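Local coordinates for chinitase A (Streptomyces coelicolor, PDB 3EBV), which probably hydrolyses internal glycosidic bonds of chitin through its family 18 glycoside hydrolase domain, the part of the longer protein present here, at residues T19-S24 / W275-G280. Sequence-based numbering, arbitrary orientation.
Sequences TVQKIS and WDATAG
T19 and T278 mark the closest approach of two backbones that otherwise diverge, their CA atoms 5.4 Å apart. Residues 19-24 run as an extended loop into a 3-10 turn beginning at I23, whereas 275-280 finishes a short helix. That helix ends in a Schellman motif, with G280 at positive phi as the C-prime residue; N281 N pairs with D276 O, and G280 N bonds to A277 O at 3.0 Å. Across the two segments the contact is confined to T19 and Q21 on the loop side, and illustrates how a few side chains, two threonines, an alanine and a glutamine, can join a loop to a helix end. The two threonines pass each other in opposite directions and share a hydroxyl-hydroxyl hydrogen bond, T19 OG1 to T278 OG1, of 2.8 Å. T19 N lies 2.9 Å from T278 OG1. Within its own helix, T278 OG1 makes a weak hydrogen bond back to N274 O. On T19, chi1 of -64° sets OG1 beside the backbone N, facing T278, while CG2 lies 4.0 Å from A277 CB. The A277 methyl is the apolar centre of the contact: T19 CB packs on A277 CB at 3.9 Å, and Q21 NE2 approaches A277 CB to 3.5 Å. The Q21 chain is extended beyond CG, carrying its amide to the helix, where OE1 bonds to T273 OG1; T19 O similarly receives N274 ND2. The loop follows strand 6-12 of the TIM barrel, and the helix follows strand 267-271, which pairs in parallel with 6-12. The contact thus links the connections after two adjacent barrel strands, with I23 packing on helix 61-73 and W275 touching Q12 of strand 6-12.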
# COMPACT_ATOMS: atom_id res chain seq x y z
N THR A 19 11.35 -8.99 12.87
CA THR A 19 10.69 -10.11 13.52
C THR A 19 9.92 -10.97 12.53
O THR A 19 9.07 -10.47 11.80
CB THR A 19 9.70 -9.59 14.61
OG1 THR A 19 10.45 -8.92 15.64
CG2 THR A 19 8.90 -10.72 15.27
N VAL A 20 10.24 -12.26 12.48
CA VAL A 20 9.54 -13.16 11.58
C VAL A 20 8.14 -13.42 12.11
O VAL A 20 7.94 -13.63 13.32
CB VAL A 20 10.33 -14.51 11.41
CG1 VAL A 20 9.48 -15.55 10.69
CG2 VAL A 20 11.59 -14.24 10.63
N GLN A 21 7.17 -13.39 11.19
CA GLN A 21 5.78 -13.56 11.54
C GLN A 21 5.07 -14.53 10.61
O GLN A 21 5.33 -14.51 9.40
CB GLN A 21 4.99 -12.22 11.46
CG GLN A 21 5.47 -11.13 12.42
CD GLN A 21 4.62 -9.89 12.31
OE1 GLN A 21 4.45 -9.35 11.21
NE2 GLN A 21 4.11 -9.39 13.45
N LYS A 22 4.15 -15.31 11.17
CA LYS A 22 3.11 -15.96 10.36
C LYS A 22 2.04 -14.91 10.07
O LYS A 22 1.98 -13.88 10.76
CB LYS A 22 2.49 -17.15 11.09
CG LYS A 22 3.53 -18.24 11.36
CD LYS A 22 2.95 -19.38 12.18
CE LYS A 22 3.99 -20.48 12.36
NZ LYS A 22 3.57 -21.56 13.31
N ILE A 23 1.19 -15.16 9.09
CA ILE A 23 0.05 -14.27 8.89
C ILE A 23 -0.78 -14.16 10.18
O ILE A 23 -1.31 -13.10 10.50
CB ILE A 23 -0.83 -14.75 7.69
CG1 ILE A 23 -0.08 -14.50 6.36
CG2 ILE A 23 -2.25 -14.16 7.73
CD1 ILE A 23 -0.04 -12.98 5.91
N SER A 24 -0.92 -15.26 10.93
CA SER A 24 -1.73 -15.26 12.16
C SER A 24 -1.12 -14.38 13.26
O SER A 24 -1.82 -14.03 14.22
CB SER A 24 -1.84 -16.69 12.70
OG SER A 24 -0.54 -17.23 12.91
N TRP A 275 8.61 -5.09 10.98
CA TRP A 275 9.33 -4.04 11.69
C TRP A 275 8.46 -3.45 12.81
O TRP A 275 8.98 -3.11 13.88
CB TRP A 275 9.78 -2.94 10.73
CG TRP A 275 10.89 -3.33 9.82
CD1 TRP A 275 10.88 -3.30 8.46
CD2 TRP A 275 12.20 -3.78 10.20
NE1 TRP A 275 12.10 -3.70 7.95
CE2 TRP A 275 12.92 -4.02 9.00
CE3 TRP A 275 12.84 -3.99 11.44
CZ2 TRP A 275 14.27 -4.48 8.99
CZ3 TRP A 275 14.17 -4.48 11.44
CH2 TRP A 275 14.87 -4.70 10.22
N ASP A 276 7.14 -3.39 12.62
CA ASP A 276 6.24 -2.91 13.70
C ASP A 276 6.42 -3.82 14.95
O ASP A 276 6.57 -3.33 16.08
CB ASP A 276 4.80 -2.93 13.14
CG ASP A 276 3.70 -2.41 14.10
OD1 ASP A 276 3.93 -1.45 14.87
OD2 ASP A 276 2.59 -3.02 13.98
N ALA A 277 6.48 -5.13 14.71
CA ALA A 277 6.62 -6.13 15.81
C ALA A 277 7.97 -5.98 16.50
O ALA A 277 8.04 -6.04 17.75
CB ALA A 277 6.47 -7.53 15.26
N THR A 278 9.04 -5.79 15.72
CA THR A 278 10.35 -5.52 16.32
C THR A 278 10.29 -4.33 17.27
O THR A 278 10.95 -4.30 18.34
CB THR A 278 11.42 -5.35 15.22
OG1 THR A 278 11.64 -6.65 14.64
CG2 THR A 278 12.73 -4.76 15.80
N ALA A 279 9.45 -3.34 16.89
CA ALA A 279 9.30 -2.11 17.69
C ALA A 279 8.09 -2.18 18.63
O ALA A 279 7.51 -1.14 18.97
CB ALA A 279 9.19 -0.86 16.74
N GLY A 280 7.70 -3.38 19.06
CA GLY A 280 6.68 -3.52 20.14
C GLY A 280 5.27 -3.18 19.73
O GLY A 280 4.41 -2.95 20.59